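Penicillin-binding protein PbpB (Mycobacterium tuberculosis, PDB 6KGU) synthesises cross-linked peptidoglycan from lipid intermediates and binds penicillin, its transpeptidase domain being held here in complex with aztreonam. Local coordinates at residues T354-P359 with T389-T394; R346-G351 with Q398-D403; A135-G140 with L195-D200. One frame throughout, in Å; residues are numbered along the deposited sequence.

Contact 1. Residues T354-P359 with T389-T394; sequences TGVGLP and TLLQMT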
ATOM      1  N   THR A 354       2.640   8.364   7.988  1.00 30.43           N
ATOM      2  CA  THR A 354       1.210   8.582   7.865  1.00 28.82           C
ATOM      3  C   THR A 354       0.550   8.862   9.212  1.00 29.45           C
ATOM      4  O   THR A 354      -0.526   9.465   9.234  1.00 29.33           O
ATOM      5  CB  THR A 354       0.523   7.367   7.238  1.00 29.68           C
ATOM      6  OG1 THR A 354       0.626   6.261   8.143  1.00 31.29           O
ATOM      7  CG2 THR A 354       1.141   7.001   5.883  1.00 30.70           C
ATOM      8  N   GLY A 355       1.160   8.426  10.319  1.00 29.43           N
ATOM      9  CA  GLY A 355       0.473   8.418  11.600  1.00 29.76           C
ATOM     10  C   GLY A 355      -0.577   7.332  11.737  1.00 33.81           C
ATOM     11  O   GLY A 355      -1.542   7.497  12.499  1.00 29.18           O
ATOM     12  N   VAL A 356      -0.410   6.207  11.031  1.00 30.28           N
ATOM     13  CA  VAL A 356      -1.447   5.168  10.986  1.00 29.53           C
ATOM     14  C   VAL A 356      -1.722   4.546  12.351  1.00 30.21           C
ATOM     15  O   VAL A 356      -2.788   3.945  12.555  1.00 34.43           O
ATOM     16  CB  VAL A 356      -1.046   4.084   9.950  1.00 29.75           C
ATOM     17  CG1 VAL A 356       0.288   3.454  10.332  1.00 23.09           C
ATOM     18  CG2 VAL A 356      -2.126   3.017   9.827  1.00 26.01           C
ATOM     19  N   GLY A 357      -0.800   4.674  13.302  1.00 31.72           N
ATOM     20  CA  GLY A 357      -0.996   4.054  14.597  1.00 29.68           C
ATOM     21  C   GLY A 357      -0.389   2.672  14.721  1.00 37.46           C
ATOM     22  O   GLY A 357      -0.925   1.828  15.454  1.00 32.95           O
ATOM     23  N   LEU A 358       0.698   2.404  14.008  1.00 27.64           N
ATOM     24  CA  LEU A 358       1.376   1.124  14.079  1.00 28.93           C
ATOM     25  C   LEU A 358       2.836   1.345  14.444  1.00 32.62           C
ATOM     26  O   LEU A 358       3.459   2.278  13.929  1.00 32.35           O
ATOM     27  CB  LEU A 358       1.288   0.369  12.730  1.00 30.25           C
ATOM     28  CG  LEU A 358      -0.096  -0.185  12.352  1.00 32.98           C
ATOM     29  CD1 LEU A 358      -0.179  -0.605  10.883  1.00 27.40           C
ATOM     30  CD2 LEU A 358      -0.447  -1.347  13.263  1.00 27.27           C
ATOM     31  N   PRO A 359       3.413   0.511  15.308  1.00 29.60           N
ATOM     32  CA  PRO A 359       4.818   0.710  15.687  1.00 29.19           C
ATOM     33  C   PRO A 359       5.763   0.430  14.527  1.00 32.90           C
ATOM     34  O   PRO A 359       5.496  -0.413  13.669  1.00 29.27           O
ATOM     35  CB  PRO A 359       5.028  -0.297  16.826  1.00 30.79           C
ATOM     36  CG  PRO A 359       4.010  -1.375  16.578  1.00 26.42           C
ATOM     37  CD  PRO A 359       2.827  -0.709  15.904  1.00 26.56           C
ATOM     38  N   THR A 389       7.073   3.501   1.754  1.00 25.38           N
ATOM     39  CA  THR A 389       6.479   2.261   2.215  1.00 25.40           C
ATOM     40  C   THR A 389       5.303   1.861   1.332  1.00 24.40           C
ATOM     41  O   THR A 389       4.750   2.661   0.569  1.00 24.74           O
ATOM     42  CB  THR A 389       6.025   2.394   3.664  1.00 27.92           C
ATOM     43  OG1 THR A 389       4.968   3.347   3.731  1.00 29.65           O
ATOM     44  CG2 THR A 389       7.190   2.879   4.539  1.00 25.48           C
ATOM     45  N   LEU A 390       4.926   0.586   1.443  1.00 26.03           N
ATOM     46  CA  LEU A 390       3.709   0.106   0.800  1.00 23.10           C
ATOM     47  C   LEU A 390       2.496   0.923   1.226  1.00 24.98           C
ATOM     48  O   LEU A 390       1.620   1.227   0.403  1.00 27.51           O
ATOM     49  CB  LEU A 390       3.492  -1.380   1.130  1.00 23.79           C
ATOM     50  CG  LEU A 390       2.368  -2.037   0.317  1.00 30.51           C
ATOM     51  CD1 LEU A 390       2.594  -1.787  -1.159  1.00 26.33           C
ATOM     52  CD2 LEU A 390       2.270  -3.557   0.592  1.00 27.16           C
ATOM     53  N   LEU A 391       2.415   1.278   2.513  1.00 24.76           N
ATOM     54  CA  LEU A 391       1.259   2.042   2.982  1.00 27.29           C
ATOM     55  C   LEU A 391       1.226   3.435   2.357  1.00 27.24           C
ATOM     56  O   LEU A 391       0.161   3.916   1.945  1.00 27.19           O
ATOM     57  CB  LEU A 391       1.272   2.140   4.514  1.00 24.20           C
ATOM     58  CG  LEU A 391       0.109   2.921   5.119  1.00 26.91           C
ATOM     59  CD1 LEU A 391      -1.241   2.262   4.793  1.00 23.92           C
ATOM     60  CD2 LEU A 391       0.293   3.065   6.637  1.00 30.78           C
ATOM     61  N   GLN A 392       2.383   4.115   2.319  1.00 24.89           N
ATOM     62  CA  GLN A 392       2.473   5.406   1.640  1.00 25.33           C
ATOM     63  C   GLN A 392       2.070   5.290   0.170  1.00 28.06           C
ATOM     64  O   GLN A 392       1.327   6.126  -0.352  1.00 25.32           O
ATOM     65  CB  GLN A 392       3.903   5.944   1.734  1.00 26.97           C
ATOM     66  CG  GLN A 392       4.274   6.489   3.104  1.00 27.65           C
ATOM     67  CD  GLN A 392       5.710   6.942   3.157  1.00 29.38           C
ATOM     68  OE1 GLN A 392       6.576   6.324   2.538  1.00 27.82           O
ATOM     69  NE2 GLN A 392       5.980   8.018   3.908  1.00 28.08           N
ATOM     70  N   MET A 393       2.610   4.287  -0.528  1.00 23.55           N
ATOM     71  CA  MET A 393       2.266   4.081  -1.934  1.00 26.35           C
ATOM     72  C   MET A 393       0.764   3.929  -2.100  1.00 24.26           C
ATOM     73  O   MET A 393       0.140   4.618  -2.917  1.00 30.87           O
ATOM     74  CB  MET A 393       2.999   2.841  -2.464  1.00 25.57           C
ATOM     75  CG  MET A 393       2.766   2.534  -3.938  1.00 28.41           C
ATOM     76  SD  MET A 393       3.470   0.923  -4.396  1.00 31.81           S
ATOM     77  CE  MET A 393       2.013  -0.123  -4.304  1.00 26.89           C
ATOM     78  N   THR A 394       0.165   3.034  -1.312  1.00 24.58           N
ATOM     79  CA  THR A 394      -1.277   2.834  -1.358  1.00 24.30           C
ATOM     80  C   THR A 394      -2.029   4.109  -0.984  1.00 26.33           C
ATOM     81  O   THR A 394      -3.094   4.396  -1.540  1.00 27.00           O
ATOM     82  CB  THR A 394      -1.653   1.676  -0.433  1.00 21.98           C
ATOM     83  OG1 THR A 394      -0.824   0.549  -0.747  1.00 27.07           O
ATOM     84  CG2 THR A 394      -3.091   1.279  -0.619  1.00 23.59           C
TER
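Leu391 reaches out from the first turn of helix 390-401 and overlaps the bend of 354-359 with a single methyl, CD2. Leu391 CD2 lies 3.5 Å from Thr354 OG1 and 3.7 Å from Val356 CG1, with the CB of Val356 equally near, so the methyl rests against a hydroxyl and an isopropyl group that lie side by side. With CG anti to the backbone N (chi1 180°), the side chain extends toward the loop, and the second torsion brings CD2 to the front. Thr354 also brings its methyl to the start of the helix, where Thr354 CG2 meets Gln392 CG at 4.2 Å.

In this part of the transpeptidase domain, a capping box between Thr389 and Gln392 closes the N-terminal end of the helix. Gln392 N donates to Thr389 OG1 at 168°, and Thr389 N returns a bond to Gln392 OE1, tilted 22° from the amide carbonyl plane. Gln392 NE2 bonds to the carbonyl oxygens of Gln352 and Ala363, a polar tie to the loop on either side of 354-359.

Thr354 OG1 is bonded to Glu361 OE2 and takes a weak bond from Val356 N. Between 354-359 and 389-394 themselves the contact is therefore van der Waals, the hydroxyl oxygen included.

Contact 2. Residues R346-G351 with Q398-D403; sequences RKFGLG and QAIAND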
ATOM      1  N   ARG A 346       4.987  16.221  -2.043  1.00 35.13           N
ATOM      2  CA  ARG A 346       4.722  16.460  -0.627  1.00 36.76           C
ATOM      3  C   ARG A 346       3.237  16.356  -0.318  1.00 32.78           C
ATOM      4  O   ARG A 346       2.852  15.774   0.704  1.00 34.65           O
ATOM      5  CB  ARG A 346       5.259  17.835  -0.222  1.00 34.57           C
ATOM      6  CG  ARG A 346       6.766  17.889  -0.086  1.00 44.17           C
ATOM      7  CD  ARG A 346       7.162  17.610   1.350  1.00 55.85           C
ATOM      8  NE  ARG A 346       8.154  16.546   1.429  1.00 58.22           N
ATOM      9  CZ  ARG A 346       8.564  15.992   2.563  1.00 55.54           C
ATOM     10  NH1 ARG A 346       8.073  16.409   3.728  1.00 55.45           N
ATOM     11  NH2 ARG A 346       9.470  15.025   2.524  1.00 43.64           N
ATOM     12  N   LYS A 347       2.380  16.902  -1.187  1.00 31.31           N
ATOM     13  CA  LYS A 347       0.948  16.805  -0.917  1.00 30.96           C
ATOM     14  C   LYS A 347       0.493  15.350  -0.913  1.00 30.29           C
ATOM     15  O   LYS A 347      -0.388  14.970  -0.133  1.00 30.71           O
ATOM     16  CB  LYS A 347       0.138  17.622  -1.931  1.00 35.52           C
ATOM     17  CG  LYS A 347       0.053  19.114  -1.610  1.00 38.70           C
ATOM     18  CD  LYS A 347      -1.013  19.840  -2.446  1.00 50.42           C
ATOM     19  CE  LYS A 347      -0.908  19.474  -3.934  1.00 49.18           C
ATOM     20  NZ  LYS A 347      -1.786  20.295  -4.862  1.00 48.64           N
ATOM     21  N   PHE A 348       1.082  14.522  -1.782  1.00 28.03           N
ATOM     22  CA  PHE A 348       0.758  13.105  -1.796  1.00 27.46           C
ATOM     23  C   PHE A 348       1.279  12.370  -0.565  1.00 32.13           C
ATOM     24  O   PHE A 348       1.025  11.167  -0.445  1.00 32.76           O
ATOM     25  CB  PHE A 348       1.324  12.444  -3.067  1.00 26.90           C
ATOM     26  CG  PHE A 348       0.367  12.437  -4.238  1.00 28.38           C
ATOM     27  CD1 PHE A 348      -0.792  11.669  -4.205  1.00 35.71           C
ATOM     28  CD2 PHE A 348       0.632  13.188  -5.373  1.00 24.34           C
ATOM     29  CE1 PHE A 348      -1.672  11.647  -5.306  1.00 29.11           C
ATOM     30  CE2 PHE A 348      -0.235  13.181  -6.474  1.00 30.16           C
ATOM     31  CZ  PHE A 348      -1.389  12.411  -6.439  1.00 27.26           C
ATOM     32  N   GLY A 349       2.035  13.038   0.314  1.00 33.50           N
ATOM     33  CA  GLY A 349       2.426  12.484   1.602  1.00 34.02           C
ATOM     34  C   GLY A 349       3.737  11.727   1.635  1.00 30.55           C
ATOM     35  O   GLY A 349       4.036  11.082   2.649  1.00 32.31           O
ATOM     36  N   LEU A 350       4.536  11.790   0.575  1.00 28.38           N
ATOM     37  CA  LEU A 350       5.789  11.051   0.549  1.00 31.69           C
ATOM     38  C   LEU A 350       6.811  11.701   1.475  1.00 34.83           C
ATOM     39  O   LEU A 350       6.784  12.909   1.716  1.00 37.46           O
ATOM     40  CB  LEU A 350       6.321  10.973  -0.879  1.00 26.35           C
ATOM     41  CG  LEU A 350       5.281  10.354  -1.828  1.00 28.81           C
ATOM     42  CD1 LEU A 350       5.848  10.181  -3.242  1.00 26.85           C
ATOM     43  CD2 LEU A 350       4.750   9.009  -1.276  1.00 26.09           C
ATOM     44  N   GLY A 351       7.704  10.882   2.021  1.00 32.30           N
ATOM     45  CA  GLY A 351       8.728  11.348   2.938  1.00 28.02           C
ATOM     46  C   GLY A 351       8.247  11.618   4.348  1.00 34.56           C
ATOM     47  O   GLY A 351       9.045  12.052   5.186  1.00 32.31           O
ATOM     48  N   GLN A 398      -5.095   6.308  -2.805  1.00 26.62           N
ATOM     49  CA  GLN A 398      -6.305   6.648  -2.059  1.00 27.25           C
ATOM     50  C   GLN A 398      -6.712   8.095  -2.296  1.00 26.82           C
ATOM     51  O   GLN A 398      -7.912   8.407  -2.378  1.00 26.31           O
ATOM     52  CB  GLN A 398      -6.091   6.385  -0.565  1.00 25.60           C
ATOM     53  CG  GLN A 398      -7.333   6.635   0.281  1.00 25.85           C
ATOM     54  CD  GLN A 398      -7.492   8.081   0.644  1.00 26.41           C
ATOM     55  OE1 GLN A 398      -6.512   8.834   0.686  1.00 28.78           O
ATOM     56  NE2 GLN A 398      -8.727   8.494   0.882  1.00 28.28           N
ATOM     57  N   ALA A 399      -5.730   9.002  -2.396  1.00 26.84           N
ATOM     58  CA  ALA A 399      -6.039  10.407  -2.654  1.00 24.32           C
ATOM     59  C   ALA A 399      -6.807  10.559  -3.959  1.00 28.59           C
ATOM     60  O   ALA A 399      -7.787  11.311  -4.045  1.00 26.24           O
ATOM     61  CB  ALA A 399      -4.748  11.234  -2.713  1.00 27.01           C
ATOM     62  N   ILE A 400      -6.347   9.857  -4.996  1.00 26.37           N
ATOM     63  CA  ILE A 400      -6.977   9.927  -6.304  1.00 24.31           C
ATOM     64  C   ILE A 400      -8.317   9.204  -6.286  1.00 28.12           C
ATOM     65  O   ILE A 400      -9.285   9.634  -6.924  1.00 28.11           O
ATOM     66  CB  ILE A 400      -6.007   9.334  -7.347  1.00 30.14           C
ATOM     67  CG1 ILE A 400      -4.803  10.269  -7.532  1.00 26.98           C
ATOM     68  CG2 ILE A 400      -6.724   9.024  -8.663  1.00 29.39           C
ATOM     69  CD1 ILE A 400      -5.198  11.670  -8.042  1.00 31.07           C
ATOM     70  N   ALA A 401      -8.390   8.089  -5.556  1.00 26.76           N
ATOM     71  CA  ALA A 401      -9.658   7.382  -5.400  1.00 27.96           C
ATOM     72  C   ALA A 401     -10.712   8.273  -4.735  1.00 29.26           C
ATOM     73  O   ALA A 401     -11.890   8.237  -5.104  1.00 30.17           O
ATOM     74  CB  ALA A 401      -9.440   6.121  -4.567  1.00 24.17           C
ATOM     75  N   ASN A 402     -10.303   9.076  -3.756  1.00 27.24           N
ATOM     76  CA  ASN A 402     -11.239   9.896  -2.987  1.00 30.88           C
ATOM     77  C   ASN A 402     -11.381  11.291  -3.587  1.00 31.37           C
ATOM     78  O   ASN A 402     -11.400  12.297  -2.866  1.00 28.94           O
ATOM     79  CB  ASN A 402     -10.784   9.954  -1.528  1.00 27.99           C
ATOM     80  CG  ASN A 402     -11.816  10.585  -0.612  1.00 32.25           C
ATOM     81  OD1 ASN A 402     -13.024  10.330  -0.728  1.00 31.42           O
ATOM     82  ND2 ASN A 402     -11.341  11.422   0.307  1.00 31.53           N
ATOM     83  N   ASP A 403     -11.442  11.364  -4.926  1.00 28.44           N
ATOM     84  CA  ASP A 403     -11.753  12.603  -5.635  1.00 29.52           C
ATOM     85  C   ASP A 403     -10.754  13.699  -5.297  1.00 30.80           C
ATOM     86  O   ASP A 403     -11.106  14.876  -5.207  1.00 31.52           O
ATOM     87  CB  ASP A 403     -13.190  13.064  -5.351  1.00 30.19           C
ATOM     88  CG  ASP A 403     -14.200  12.428  -6.318  1.00 35.76           C
ATOM     89  OD1 ASP A 403     -13.752  11.787  -7.297  1.00 33.60           O
ATOM     90  OD2 ASP A 403     -15.422  12.567  -6.107  1.00 43.86           O
TER
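Phe348 presents the CE1-CZ end of its ring to the last turn of helix 390-401. Phe348 CE1 is 4.0 Å from Ala399 CB, which comes at the ring obliquely. Ile400 arrives differently: its CG1 stands at the ring edge, near the ring plane, 4.1 Å from Phe348 CE1, while its terminal methyl CD1 lies 4.2 Å from Phe348 CZ. The ethyl branch gets there with CG1 beside the backbone N and anti to the carbonyl carbon (chi1 -70°). Phe348 thus meets two consecutive residues of one helix through the end of its ring.

Around this first shell the core continues. Val274 and Ser277 of helix 272-281 touch Phe348, and so do Met396 and Val433; Ile400 rests on Ile273 and Ser277 of that same helix. The helix follows Ser269, which by similarity forms the acyl-ester intermediate. The contact thus joins the end of helix 338-347 to helix 390-401, with helix 272-281 beside them, inside the transpeptidase domain.

Further out, polar bonds fix the two backbones. Beyond Phe348 the chain turns off helix 338-347 through a Schellman motif at Gly349, whose N bonds to Arg346 O at 2.9 Å. The guanidinium of Arg346 carries Leu350 O over one face, offset toward its rim. Lys347 O receives a bond from Arg406 NE. In the partner helix, Gln398 spans from Val407 N to Ala228 O, and Arg443 NH1 reaches both Ile400 O and the carboxylate of Asp403, the latter as a salt bridge.

The meeting surface is wholly carbon and buried, so it rests on apolar packing; the flanking polar bonds tie down the turns on which the side chains stand.

Contact 3. Residues A135-G140 with L195-D200; sequences ANVVGG and LTLDND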
ATOM      1  N   ALA A 135      -1.237 -11.151  12.402  1.00 26.68           N
ATOM      2  CA  ALA A 135      -0.256 -11.099  13.482  1.00 27.70           C
ATOM      3  C   ALA A 135       0.806 -10.044  13.238  1.00 27.94           C
ATOM      4  O   ALA A 135       1.429  -9.582  14.198  1.00 30.95           O
ATOM      5  CB  ALA A 135       0.423 -12.458  13.677  1.00 29.73           C
ATOM      6  N   ASN A 136       1.032  -9.661  11.979  1.00 25.06           N
ATOM      7  CA  ASN A 136       1.958  -8.558  11.697  1.00 29.44           C
ATOM      8  C   ASN A 136       1.515  -7.269  12.383  1.00 28.01           C
ATOM      9  O   ASN A 136       2.356  -6.442  12.771  1.00 27.02           O
ATOM     10  CB  ASN A 136       2.059  -8.343  10.179  1.00 28.49           C
ATOM     11  CG  ASN A 136       0.692  -8.283   9.502  1.00 29.18           C
ATOM     12  OD1 ASN A 136      -0.151  -9.181   9.666  1.00 26.92           O
ATOM     13  ND2 ASN A 136       0.457  -7.209   8.758  1.00 28.05           N
ATOM     14  N   VAL A 137       0.204  -7.081  12.514  1.00 31.08           N
ATOM     15  CA  VAL A 137      -0.385  -5.909  13.158  1.00 28.28           C
ATOM     16  C   VAL A 137      -0.574  -6.140  14.653  1.00 27.73           C
ATOM     17  O   VAL A 137      -0.124  -5.338  15.478  1.00 29.68           O
ATOM     18  CB  VAL A 137      -1.719  -5.563  12.451  1.00 25.87           C
ATOM     19  CG1 VAL A 137      -2.577  -4.638  13.303  1.00 25.57           C
ATOM     20  CG2 VAL A 137      -1.453  -4.934  11.057  1.00 22.87           C
ATOM     21  N   VAL A 138      -1.196  -7.268  15.005  1.00 24.88           N
ATOM     22  CA  VAL A 138      -1.602  -7.532  16.384  1.00 27.60           C
ATOM     23  C   VAL A 138      -0.385  -7.701  17.283  1.00 33.85           C
ATOM     24  O   VAL A 138      -0.331  -7.150  18.390  1.00 30.25           O
ATOM     25  CB  VAL A 138      -2.511  -8.778  16.441  1.00 31.26           C
ATOM     26  CG1 VAL A 138      -2.635  -9.308  17.877  1.00 28.80           C
ATOM     27  CG2 VAL A 138      -3.878  -8.490  15.837  1.00 30.21           C
ATOM     28  N   GLY A 139       0.596  -8.488  16.836  1.00 30.09           N
ATOM     29  CA  GLY A 139       1.769  -8.782  17.642  1.00 31.86           C
ATOM     30  C   GLY A 139       1.610  -9.998  18.540  1.00 33.02           C
ATOM     31  O   GLY A 139       0.844 -10.916  18.224  1.00 30.29           O
ATOM     32  N   GLY A 140       2.321 -10.007  19.671  1.00 32.49           N
ATOM     33  CA  GLY A 140       2.284 -11.105  20.614  1.00 30.52           C
ATOM     34  C   GLY A 140       2.511 -10.647  22.046  1.00 34.49           C
ATOM     35  O   GLY A 140       2.798  -9.478  22.320  1.00 30.66           O
ATOM     36  N   LEU A 195     -10.039  -2.406  15.717  1.00 31.07           N
ATOM     37  CA  LEU A 195      -9.260  -2.072  14.531  1.00 30.73           C
ATOM     38  C   LEU A 195     -10.173  -1.762  13.344  1.00 32.72           C
ATOM     39  O   LEU A 195     -11.342  -2.149  13.309  1.00 28.78           O
ATOM     40  CB  LEU A 195      -8.313  -3.217  14.161  1.00 26.99           C
ATOM     41  CG  LEU A 195      -7.381  -3.662  15.299  1.00 33.00           C
ATOM     42  CD1 LEU A 195      -6.487  -4.806  14.874  1.00 29.16           C
ATOM     43  CD2 LEU A 195      -6.535  -2.477  15.776  1.00 28.58           C
ATOM     44  N   THR A 196      -9.610  -1.067  12.352  1.00 28.96           N
ATOM     45  CA  THR A 196     -10.300  -0.898  11.076  1.00 28.24           C
ATOM     46  C   THR A 196     -10.306  -2.172  10.235  1.00 33.04           C
ATOM     47  O   THR A 196     -11.055  -2.232   9.252  1.00 27.61           O
ATOM     48  CB  THR A 196      -9.651   0.237  10.276  1.00 31.54           C
ATOM     49  OG1 THR A 196      -8.257  -0.048  10.086  1.00 31.52           O
ATOM     50  CG2 THR A 196      -9.784   1.566  11.012  1.00 25.90           C
ATOM     51  N   LEU A 197      -9.467  -3.160  10.578  1.00 31.06           N
ATOM     52  CA  LEU A 197      -9.386  -4.403   9.817  1.00 28.96           C
ATOM     53  C   LEU A 197     -10.741  -5.089   9.712  1.00 32.73           C
ATOM     54  O   LEU A 197     -11.550  -5.067  10.644  1.00 34.53           O
ATOM     55  CB  LEU A 197      -8.397  -5.390  10.460  1.00 25.65           C
ATOM     56  CG  LEU A 197      -6.912  -5.017  10.537  1.00 29.07           C
ATOM     57  CD1 LEU A 197      -6.095  -6.169  11.159  1.00 27.11           C
ATOM     58  CD2 LEU A 197      -6.339  -4.627   9.155  1.00 24.52           C
ATOM     59  N   ASP A 198     -10.969  -5.713   8.567  1.00 27.69           N
ATOM     60  CA  ASP A 198     -12.065  -6.645   8.363  1.00 31.86           C
ATOM     61  C   ASP A 198     -11.433  -8.027   8.264  1.00 31.56           C
ATOM     62  O   ASP A 198     -10.724  -8.316   7.296  1.00 31.52           O
ATOM     63  CB  ASP A 198     -12.851  -6.273   7.107  1.00 30.30           C
ATOM     64  CG  ASP A 198     -14.006  -7.218   6.822  1.00 37.48           C
ATOM     65  OD1 ASP A 198     -13.833  -8.441   6.935  1.00 36.41           O
ATOM     66  OD2 ASP A 198     -15.088  -6.722   6.466  1.00 36.99           O
ATOM     67  N   ASN A 199     -11.710  -8.882   9.255  1.00 35.32           N
ATOM     68  CA  ASN A 199     -11.030 -10.171   9.345  1.00 31.69           C
ATOM     69  C   ASN A 199     -11.277 -11.035   8.120  1.00 33.77           C
ATOM     70  O   ASN A 199     -10.391 -11.791   7.724  1.00 30.79           O
ATOM     71  CB  ASN A 199     -11.453 -10.909  10.616  1.00 32.10           C
ATOM     72  CG  ASN A 199     -10.715 -10.398  11.855  1.00 40.97           C
ATOM     73  OD1 ASN A 199      -9.848  -9.522  11.756  1.00 36.07           O
ATOM     74  ND2 ASN A 199     -11.053 -10.942  13.018  1.00 34.77           N
ATOM     75  N   ASP A 200     -12.455 -10.932   7.497  1.00 32.25           N
ATOM     76  CA  ASP A 200     -12.713 -11.700   6.284  1.00 34.38           C
ATOM     77  C   ASP A 200     -11.824 -11.224   5.143  1.00 31.58           C
ATOM     78  O   ASP A 200     -11.206 -12.030   4.441  1.00 30.93           O
ATOM     79  CB  ASP A 200     -14.187 -11.593   5.882  1.00 38.71           C
ATOM     80  CG  ASP A 200     -15.136 -12.092   6.967  1.00 48.41           C
ATOM     81  OD1 ASP A 200     -14.762 -13.018   7.729  1.00 40.22           O
ATOM     82  OD2 ASP A 200     -16.264 -11.561   7.041  1.00 55.18           O
TER
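Val137 turns its CG1 methyl toward two leucines of 195-200 and makes the close part of this contact by itself. Val137 CG1 lies 4.2 Å from Leu195 CD1 and 4.4 Å from Leu197 CD1, so one methyl from the short helix 135-138 is shared by two residues that flank Thr196. The valine places CG1 anti to its backbone N (chi1 163°), which directs this branch at the two leucines. Even here the fit is modest: the nearest backbone pair, Val137 CA and Leu197 CA, stays 9.7 Å apart, and side chains alone span the gap.

Away from that cluster the two segments diverge. Val138 stays beyond contact distance, though part of its surface is shielded. Asp200 is the exposed residue, well separated from helix 135-138, whereas the buried polar side chains find partners elsewhere. Asp198 caps helix 199-216 through a weak bond from Asp200 N to its OD1 (125°), an oxygen that also accepts from Ile201 N. Asn199 ND2 bonds to Asp27, and Asn136 ND2 to Met236 O and Asn258 OD1.

The buried methyls lie where several elements converge. Leu151 of helix 150-154 touches both Val137 and Leu195, and Leu29 of strand 28-36 lies against Val138, Leu195 and Asn199. Leu195 ends strand 192-195, which pairs with strand 21-22, whereas Leu197 rests on Val233 of strand 233-238 at the outer side of the antiparallel sheet. The contact thereby packs helix 135-138, part of the dimerisation-domain family region, against the passage from the mixed sheet into the long helix 199-216.

Overall arrangement
Contacts 1 and 2 work on the two ends of helix 390-401, its start and its last turn, with centres about 12 Å apart; contact 1 is nested inside the chain loop that contact 2 closes. They meet where Gln392 NE2 lies 3.8 Å from Gly351 N. Contact 3 closes earlier in the chain, yet its centre is about 14 Å from that of contact 1, and Leu358 CD2 touches Val137 CG1 at 3.9 Å. Contacts 2 and 3 have centres about 24 Å apart and stay about 12 Å apart at their nearest atoms. None lies at the aztreonam pocket, although Met393 touches Val270, next to Ser269, the acyl-ester residue by similarity.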